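Local coordinates for protein dihydroorotase (Saccharomyces cerevisiae S288C, PDB 6L0A) that interconverts N-carbamoyl-L-aspartate and dihydroorotate at a two-zinc centre, the third step of de novo pyrimidine biosynthesis, at residues 133-138 against 310-315; 12-17 against 178-183. All blocks are in the same frame, centred on the assembly; numbering follows the deposited sequence.

In the fold
Both contacts lie inside the metal-dependent hydrolase barrel, their centres about 11 Å apart, and both reach the zinc of chain L. Interaction 1 (133-138 with 310-315) packs the end of a helix against the start of a barrel strand, at the end opposite the metals. Interaction 2 (12-17 with 178-183) carries the histidines H14, H16 and H180 at the catalytic centre, where malate is bound. The two meet directly: N135 ND2 is 2.8 Å from E179 OE2, a probable hydrogen bond, and L136 O is 3.0 Å from E179 N. Farther from the metals, Y312 CD1 packs 3.7 Å from M13 CE. H137 and H180 share the zinc of chain L, while H14 and H16 hold that of chain K.

Interaction 1: 133-138 against 310-315. With ZN (zinc ion), chain L.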
ATOM      1  N   VAL C 133      -7.685  10.198  30.312  1.00 17.42           N
ATOM      2  CA  VAL C 133      -6.809  10.384  29.155  1.00 19.18           C
ATOM      3  C   VAL C 133      -7.661  10.383  27.896  1.00 16.79           C
ATOM      4  O   VAL C 133      -8.558   9.555  27.755  1.00 13.91           O
ATOM      5  CB  VAL C 133      -5.739   9.276  29.099  1.00 16.39           C
ATOM      6  CG1 VAL C 133      -4.943   9.365  27.795  1.00 15.99           C
ATOM      7  CG2 VAL C 133      -4.824   9.346  30.324  1.00 17.79           C
ATOM      8  N   LEU C 134      -7.404  11.315  26.981  1.00 13.51           N
ATOM      9  CA  LEU C 134      -8.076  11.311  25.686  1.00 14.00           C
ATOM     10  C   LEU C 134      -7.105  10.705  24.677  1.00 12.99           C
ATOM     11  O   LEU C 134      -6.058  11.291  24.400  1.00 12.15           O
ATOM     12  CB  LEU C 134      -8.498  12.721  25.272  1.00 13.93           C
ATOM     13  CG  LEU C 134      -9.026  12.847  23.841  1.00 13.86           C
ATOM     14  CD1 LEU C 134     -10.308  12.030  23.659  1.00 13.97           C
ATOM     15  CD2 LEU C 134      -9.247  14.320  23.469  1.00 15.82           C
ATOM     16  N   ASN C 135      -7.447   9.526  24.150  1.00 11.58           N
ATOM     17  CA  ASN C 135      -6.626   8.818  23.173  1.00 10.95           C
ATOM     18  C   ASN C 135      -7.132   9.139  21.776  1.00 10.65           C
ATOM     19  O   ASN C 135      -8.306   8.933  21.485  1.00 11.64           O
ATOM     20  CB  ASN C 135      -6.693   7.311  23.396  1.00  9.43           C
ATOM     21  CG  ASN C 135      -6.490   6.927  24.844  1.00 16.54           C
ATOM     22  OD1 ASN C 135      -7.451   6.742  25.589  1.00 16.23           O
ATOM     23  ND2 ASN C 135      -5.240   6.764  25.235  1.00 13.91           N
ATOM     24  N   LEU C 136      -6.241   9.599  20.907  1.00 10.28           N
ATOM     25  CA  LEU C 136      -6.622  10.009  19.567  1.00 12.43           C
ATOM     26  C   LEU C 136      -5.991   9.072  18.544  1.00 12.67           C
ATOM     27  O   LEU C 136      -4.772   8.899  18.536  1.00 13.44           O
ATOM     28  CB  LEU C 136      -6.181  11.445  19.305  1.00 13.27           C
ATOM     29  CG  LEU C 136      -6.763  12.505  20.244  1.00 13.66           C
ATOM     30  CD1 LEU C 136      -6.130  13.845  19.956  1.00 16.81           C
ATOM     31  CD2 LEU C 136      -8.285  12.562  20.086  1.00 14.46           C
ATOM     32  N   HIS C 137      -6.819   8.464  17.702  1.00 11.05           N
ATOM     33  CA  HIS C 137      -6.351   7.939  16.423  1.00 12.85           C
ATOM     34  C   HIS C 137      -6.277   9.146  15.505  1.00 10.66           C
ATOM     35  O   HIS C 137      -7.288   9.581  14.947  1.00 13.55           O
ATOM     36  CB  HIS C 137      -7.284   6.866  15.870  1.00 12.50           C
ATOM     37  CG  HIS C 137      -6.783   6.247  14.604  1.00 14.50           C
ATOM     38  ND1 HIS C 137      -6.515   4.897  14.487  1.00 15.22           N
ATOM     39  CD2 HIS C 137      -6.481   6.798  13.403  1.00 14.91           C
ATOM     40  CE1 HIS C 137      -6.084   4.643  13.264  1.00 15.35           C
ATOM     41  NE2 HIS C 137      -6.053   5.778  12.585  1.00 12.75           N
ATOM     42  N   GLY C 138      -5.093   9.739  15.408  1.00 14.28           N
ATOM     43  CA  GLY C 138      -4.973  11.012  14.732  1.00 16.74           C
ATOM     44  C   GLY C 138      -4.834  10.930  13.224  1.00 16.74           C
ATOM     45  O   GLY C 138      -3.739  11.129  12.692  1.00 14.49           O
ATOM     46  N   SER C 310       4.051   6.324  34.429  1.00 19.64           N
ATOM     47  CA  SER C 310       4.012   7.696  34.929  1.00 20.46           C
ATOM     48  C   SER C 310       2.859   8.494  34.312  1.00 22.35           C
ATOM     49  O   SER C 310       2.144   9.215  35.020  1.00 21.74           O
ATOM     50  CB  SER C 310       5.357   8.383  34.662  1.00 22.16           C
ATOM     51  OG  SER C 310       5.290   9.780  34.908  1.00 26.68           O
ATOM     52  N   PHE C 311       2.669   8.382  32.992  1.00 18.85           N
ATOM     53  CA  PHE C 311       1.639   9.171  32.313  1.00 21.03           C
ATOM     54  C   PHE C 311       0.240   8.750  32.741  1.00 17.87           C
ATOM     55  O   PHE C 311      -0.637   9.599  32.941  1.00 16.98           O
ATOM     56  CB  PHE C 311       1.797   9.033  30.791  1.00 19.05           C
ATOM     57  CG  PHE C 311       0.941   9.979  29.996  1.00 16.23           C
ATOM     58  CD1 PHE C 311       1.381  11.256  29.716  1.00 19.99           C
ATOM     59  CD2 PHE C 311      -0.303   9.593  29.533  1.00 17.82           C
ATOM     60  CE1 PHE C 311       0.593  12.146  28.986  1.00 18.05           C
ATOM     61  CE2 PHE C 311      -1.087  10.467  28.809  1.00 17.05           C
ATOM     62  CZ  PHE C 311      -0.630  11.748  28.528  1.00 18.08           C
ATOM     63  N   TYR C 312      -0.002   7.447  32.854  1.00 16.22           N
ATOM     64  CA  TYR C 312      -1.307   6.966  33.272  1.00 17.29           C
ATOM     65  C   TYR C 312      -1.439   6.950  34.789  1.00 20.20           C
ATOM     66  O   TYR C 312      -2.508   6.595  35.301  1.00 19.97           O
ATOM     67  CB  TYR C 312      -1.567   5.566  32.711  1.00 16.70           C
ATOM     68  CG  TYR C 312      -2.105   5.566  31.289  1.00 17.34           C
ATOM     69  CD1 TYR C 312      -1.245   5.588  30.192  1.00 17.29           C
ATOM     70  CD2 TYR C 312      -3.475   5.554  31.049  1.00 19.52           C
ATOM     71  CE1 TYR C 312      -1.753   5.595  28.883  1.00 15.75           C
ATOM     72  CE2 TYR C 312      -3.985   5.551  29.763  1.00 16.77           C
ATOM     73  CZ  TYR C 312      -3.124   5.576  28.685  1.00 19.21           C
ATOM     74  OH  TYR C 312      -3.652   5.583  27.411  1.00 17.82           O
ATOM     75  N   GLU C 313      -0.369   7.318  35.492  1.00 17.38           N
ATOM     76  CA  GLU C 313      -0.326   7.378  36.955  1.00 23.17           C
ATOM     77  C   GLU C 313      -0.822   6.072  37.570  1.00 26.21           C
ATOM     78  O   GLU C 313      -1.733   6.044  38.400  1.00 25.01           O
ATOM     79  CB  GLU C 313      -1.105   8.589  37.475  1.00 25.99           C
ATOM     80  CG  GLU C 313      -0.538   9.888  36.904  1.00 23.98           C
ATOM     81  CD  GLU C 313      -1.335  11.139  37.290  1.00 37.86           C
ATOM     82  OE1 GLU C 313      -1.410  11.440  38.496  1.00 46.33           O
ATOM     83  OE2 GLU C 313      -1.877  11.790  36.383  1.00 35.97           O
ATOM     84  N   VAL C 314      -0.204   4.975  37.133  1.00 20.68           N
ATOM     85  CA  VAL C 314      -0.521   3.640  37.622  1.00 22.09           C
ATOM     86  C   VAL C 314       0.098   3.477  39.003  1.00 27.01           C
ATOM     87  O   VAL C 314       1.287   3.749  39.194  1.00 24.30           O
ATOM     88  CB  VAL C 314       0.010   2.570  36.656  1.00 24.04           C
ATOM     89  CG1 VAL C 314      -0.415   1.174  37.105  1.00 22.52           C
ATOM     90  CG2 VAL C 314      -0.476   2.845  35.228  1.00 19.78           C
ATOM     91  N   LYS C 315      -0.704   3.035  39.961  1.00 29.15           N
ATOM     92  CA  LYS C 315      -0.263   2.863  41.337  1.00 30.33           C
ATOM     93  C   LYS C 315      -0.090   1.384  41.650  1.00 30.81           C
ATOM     94  O   LYS C 315      -0.762   0.523  41.074  1.00 25.07           O
ATOM     95  CB  LYS C 315      -1.271   3.482  42.315  1.00 28.38           C
ATOM     96  CG  LYS C 315      -1.663   4.913  41.998  1.00 28.11           C
ATOM     97  CD  LYS C 315      -0.455   5.843  41.996  1.00 32.06           C
ATOM     98  CE  LYS C 315      -0.872   7.300  41.799  1.00 35.88           C
ATOM     99  NZ  LYS C 315       0.297   8.228  41.706  1.00 37.82           N
TER
HETATM  100 ZN    ZN L 402      -5.510   3.015  15.518  1.00 39.90          ZN
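N135 ND2 reaches the hydroxyl of Y312 inside the metal-dependent hydrolase TIM barrel, where the end of helix 300-312 lies at the N-terminal end of the barrel strands, opposite the metal site, and meets the start of strand 133-136. The amide lies at the edge of the Y312 ring, the two nearly in one plane. N135 ND2 donates to Y312 OH at 2.9 Å, and the hydroxyl sits close to the amide plane, although the N-H...O angle of 145° leaves the bond somewhat bent. The Y312 side chain leaves its backbone to one side of the strand; with CG anti to the carbonyl carbon (chi1 -84°), its hydroxyl is brought round to N135. Tyrosine suits the place by giving V133 an apolar ring and ND2 an acceptor. A buried asparagine suits it too: OD1 accepts from Y39 OH, while ND2 also bonds to E179 OE2. These bonds should fix which way round the amide is turned.

Beside this polar pair, V133 touches both aromatic rings. With CG1 anti to the backbone N (chi1 173°), both methyls turn toward the helix end. The closest approach to F311 is CG1 to CE2, 4.1 Å, at the ring edge; V133 crosses the Y312 side chain at about a right angle, CG2 coming obliquely to CE2 at 3.9 Å. I177 of strand 175-178 also packs against V133, F311 and Y312.

The helix closes in a Schellman motif, with E313 taking the positive phi and E313 N bonding weakly to S310 O. Past the strand's other end H137 enters the active site, its ND1 2.4 Å from the zinc ion of chain L.

Interaction 2: 12-17 against 178-183; sequences DMHVHV and LEHCTS. With ZN (zinc ion), chain K; ZN (zinc ion), chain L; LMR ((2S)-2-hydroxybutanedioic acid), chain M.
H14 crosses the E179 side chain obliquely with its imidazole, E179 CB lying at the ring edge, in plane, and the carboxylate curling round to ND1. The bend of E179 at chi2 (-70°) returns OE1 to the ring, and H14 ND1 donates to it at 2.8 Å with an N-H...O angle of 161°. The acceptor lies near the ring plane, but the carboxylate is turned steeply to it, so OE1 is met from above its own plane. With ND1 spent as a donor, H14 NE2 binds the zinc of chain K at 2.1 Å. E179 is therefore a second-shell residue that fixes the rotation of a metal ligand, and it probably makes the imidazole a stronger donor to zinc.

Several partners grip the E179 carboxylate. T208 OG1 bonds to OE1, and a water bridges OE2 to M13 O, with N135 a further partner of OE2. Across the corner at M13, D12 OD1 accepts from H14 N in an Asx turn, which steadies the backbone beneath the histidine.

H180 meets H14 obliquely, CD2 being 3.5 Å from H14 CE1. Its CG is wedged between its own N and carbonyl carbon (chi1 43°), and the ring rests with one face over E179 CB while NE2 binds the zinc of chain L at 2.1 Å. H16 NE2 joins H14 on the other zinc, and malate O4B lies over one face of the H16 ring, offset toward the rim, 3.1 Å from H16 CE1. Malate O1A bridges the metals, 2.5 Å from the zinc of chain K and 2.3 Å from that of chain L. With D258 and H137 completing protein ligation alongside K98, whose carboxylation is inferred by similarity, this is the binuclear zinc site of the amidohydrolase superfamily, opened by the His-X-His pair at the end of the first barrel strand.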
ATOM      1  N   ASP C  12       1.847  -2.023  27.972  1.00 12.67           N
ATOM      2  CA  ASP C  12       1.475  -1.820  26.573  1.00 11.95           C
ATOM      3  C   ASP C  12       0.202  -0.986  26.607  1.00 10.75           C
ATOM      4  O   ASP C  12      -0.871  -1.477  26.977  1.00 11.84           O
ATOM      5  CB  ASP C  12       1.276  -3.160  25.865  1.00 12.59           C
ATOM      6  CG  ASP C  12       0.770  -3.006  24.446  1.00 13.84           C
ATOM      7  OD1 ASP C  12       0.559  -1.858  23.993  1.00 15.48           O
ATOM      8  OD2 ASP C  12       0.583  -4.048  23.793  1.00 17.71           O
ATOM      9  N   MET C  13       0.321   0.285  26.255  1.00 11.32           N
ATOM     10  CA  MET C  13      -0.800   1.193  26.439  1.00 11.40           C
ATOM     11  C   MET C  13      -1.713   1.272  25.214  1.00 11.74           C
ATOM     12  O   MET C  13      -2.399   2.288  25.020  1.00 13.42           O
ATOM     13  CB  MET C  13      -0.275   2.568  26.847  1.00 11.62           C
ATOM     14  CG  MET C  13       0.368   2.552  28.266  1.00 15.12           C
ATOM     15  SD  MET C  13      -0.577   1.614  29.504  1.00 15.05           S
ATOM     16  CE  MET C  13       0.142   2.284  31.019  1.00 17.84           C
ATOM     17  N   HIS C  14      -1.795   0.205  24.413  1.00 13.68           N
ATOM     18  CA  HIS C  14      -2.700   0.208  23.254  1.00 10.78           C
ATOM     19  C   HIS C  14      -2.903  -1.238  22.779  1.00 11.37           C
ATOM     20  O   HIS C  14      -2.177  -1.709  21.907  1.00 14.86           O
ATOM     21  CB  HIS C  14      -2.138   1.078  22.144  1.00 11.61           C
ATOM     22  CG  HIS C  14      -3.149   1.462  21.108  1.00 12.80           C
ATOM     23  ND1 HIS C  14      -3.282   2.752  20.640  1.00 17.84           N
ATOM     24  CD2 HIS C  14      -4.083   0.728  20.454  1.00 15.08           C
ATOM     25  CE1 HIS C  14      -4.248   2.794  19.739  1.00 15.95           C
ATOM     26  NE2 HIS C  14      -4.747   1.579  19.603  1.00 15.79           N
ATOM     27  N   VAL C  15      -3.914  -1.913  23.335  1.00 10.37           N
ATOM     28  CA  VAL C  15      -4.113  -3.352  23.135  1.00 11.74           C
ATOM     29  C   VAL C  15      -5.522  -3.612  22.621  1.00 10.76           C
ATOM     30  O   VAL C  15      -6.492  -3.063  23.154  1.00 12.17           O
ATOM     31  CB  VAL C  15      -3.871  -4.145  24.439  1.00 11.50           C
ATOM     32  CG1 VAL C  15      -4.306  -5.595  24.283  1.00 14.64           C
ATOM     33  CG2 VAL C  15      -2.399  -4.088  24.830  1.00 11.50           C
ATOM     34  N   HIS C  16      -5.639  -4.473  21.602  1.00 11.95           N
ATOM     35  CA  HIS C  16      -6.916  -5.029  21.167  1.00 10.32           C
ATOM     36  C   HIS C  16      -6.965  -6.512  21.512  1.00 13.11           C
ATOM     37  O   HIS C  16      -6.095  -7.278  21.077  1.00 14.12           O
ATOM     38  CB  HIS C  16      -7.111  -4.849  19.652  1.00 13.87           C
ATOM     39  CG  HIS C  16      -7.192  -3.418  19.210  1.00 12.68           C
ATOM     40  ND1 HIS C  16      -8.377  -2.714  19.174  1.00 14.31           N
ATOM     41  CD2 HIS C  16      -6.230  -2.560  18.792  1.00 14.73           C
ATOM     42  CE1 HIS C  16      -8.138  -1.480  18.757  1.00 12.82           C
ATOM     43  NE2 HIS C  16      -6.842  -1.360  18.519  1.00 15.42           N
ATOM     44  N   VAL C  17      -7.985  -6.933  22.266  1.00 15.36           N
ATOM     45  CA  VAL C  17      -8.184  -8.351  22.554  1.00 19.12           C
ATOM     46  C   VAL C  17      -9.523  -8.874  22.060  1.00 17.56           C
ATOM     47  O   VAL C  17      -9.824 -10.054  22.270  1.00 18.32           O
ATOM     48  CB  VAL C  17      -8.017  -8.679  24.055  1.00 15.03           C
ATOM     49  CG1 VAL C  17      -6.565  -8.479  24.504  1.00 13.31           C
ATOM     50  CG2 VAL C  17      -8.986  -7.859  24.891  1.00 16.19           C
ATOM     51  N   LEU C 178      -1.435  11.152  21.255  1.00 12.04           N
ATOM     52  CA  LEU C 178      -1.477  10.860  19.826  1.00 14.86           C
ATOM     53  C   LEU C 178      -1.018   9.415  19.668  1.00 11.78           C
ATOM     54  O   LEU C 178       0.176   9.122  19.718  1.00 14.44           O
ATOM     55  CB  LEU C 178      -0.594  11.835  19.056  1.00 12.85           C
ATOM     56  CG  LEU C 178      -0.664  11.759  17.523  1.00 20.15           C
ATOM     57  CD1 LEU C 178      -2.080  11.962  16.987  1.00 17.35           C
ATOM     58  CD2 LEU C 178       0.297  12.757  16.895  1.00 16.16           C
ATOM     59  N   GLU C 179      -1.978   8.503  19.517  1.00 10.51           N
ATOM     60  CA  GLU C 179      -1.670   7.084  19.485  1.00 12.90           C
ATOM     61  C   GLU C 179      -0.920   6.718  18.205  1.00 13.35           C
ATOM     62  O   GLU C 179      -1.063   7.366  17.169  1.00 12.98           O
ATOM     63  CB  GLU C 179      -2.958   6.258  19.586  1.00 13.86           C
ATOM     64  CG  GLU C 179      -3.733   6.453  20.897  1.00 13.86           C
ATOM     65  CD  GLU C 179      -3.015   5.847  22.091  1.00 15.42           C
ATOM     66  OE1 GLU C 179      -2.165   4.963  21.873  1.00 16.14           O
ATOM     67  OE2 GLU C 179      -3.299   6.241  23.252  1.00 14.76           O
ATOM     68  N   HIS C 180      -0.127   5.649  18.296  1.00 11.89           N
ATOM     69  CA  HIS C 180       0.636   5.073  17.186  1.00 14.53           C
ATOM     70  C   HIS C 180       1.062   6.072  16.116  1.00 15.09           C
ATOM     71  O   HIS C 180       0.582   6.010  14.973  1.00 14.66           O
ATOM     72  CB  HIS C 180      -0.151   3.910  16.543  1.00 14.42           C
ATOM     73  CG  HIS C 180      -1.618   4.165  16.345  1.00 16.74           C
ATOM     74  ND1 HIS C 180      -2.110   5.289  15.717  1.00 15.66           N
ATOM     75  CD2 HIS C 180      -2.697   3.409  16.663  1.00 21.14           C
ATOM     76  CE1 HIS C 180      -3.431   5.226  15.678  1.00 15.81           C
ATOM     77  NE2 HIS C 180      -3.814   4.095  16.245  1.00 17.41           N
ATOM     78  N   CYS C 181       1.973   6.984  16.472  1.00 11.64           N
ATOM     79  CA  CYS C 181       2.497   7.939  15.497  1.00 13.98           C
ATOM     80  C   CYS C 181       3.232   7.216  14.385  1.00 13.34           C
ATOM     81  O   CYS C 181       3.951   6.233  14.624  1.00 12.83           O
ATOM     82  CB  CYS C 181       3.450   8.940  16.149  1.00 16.91           C
ATOM     83  SG  CYS C 181       2.629  10.175  17.151  1.00 30.16           S
ATOM     84  N   THR C 182       3.095   7.737  13.163  1.00 11.33           N
ATOM     85  CA  THR C 182       3.747   7.104  12.031  1.00 10.57           C
ATOM     86  C   THR C 182       4.570   8.042  11.169  1.00 12.33           C
ATOM     87  O   THR C 182       5.211   7.566  10.235  1.00 13.50           O
ATOM     88  CB  THR C 182       2.709   6.416  11.139  1.00 11.72           C
ATOM     89  OG1 THR C 182       1.756   7.397  10.702  1.00 11.47           O
ATOM     90  CG2 THR C 182       2.017   5.316  11.899  1.00 10.43           C
ATOM     91  N   SER C 183       4.561   9.350  11.432  1.00 12.25           N
ATOM     92  CA  SER C 183       5.189  10.308  10.531  1.00 14.24           C
ATOM     93  C   SER C 183       6.197  11.177  11.266  1.00 17.66           C
ATOM     94  O   SER C 183       6.042  11.470  12.456  1.00 16.34           O
ATOM     95  CB  SER C 183       4.145  11.201   9.866  1.00 15.82           C
ATOM     96  OG  SER C 183       3.545  12.066  10.811  1.00 18.33           O
TER
HETATM   97 ZN    ZN K 401      -5.669   0.399  18.057  1.00 50.54          ZN
HETATM   98 ZN    ZN L 402      -5.510   3.015  15.518  1.00 39.90          ZN
HETATM   99  C1  LMR M 403      -6.421   0.442  14.462  1.00 29.84           C
HETATM  100  O1A LMR M 403      -5.814   0.704  15.535  1.00 25.15           O
HETATM  101  O1B LMR M 403      -6.473   1.352  13.610  1.00 19.55           O
HETATM  102  C2  LMR M 403      -7.094  -0.922  14.180  1.00 23.39           C
HETATM  103  O2  LMR M 403      -6.573  -1.651  13.086  1.00 22.49           O
HETATM  104  C3  LMR M 403      -6.838  -1.868  15.305  1.00 30.64           C
HETATM  105  C4  LMR M 403      -8.001  -2.815  15.118  1.00 17.56           C
HETATM  106  O4A LMR M 403      -8.095  -3.598  14.110  1.00 14.00           O
HETATM  107  O4B LMR M 403      -8.845  -2.735  16.020  1.00 17.06           O
HETATM  108  O   HOH W   1      -2.155   4.962  25.372  1.00 16.16           O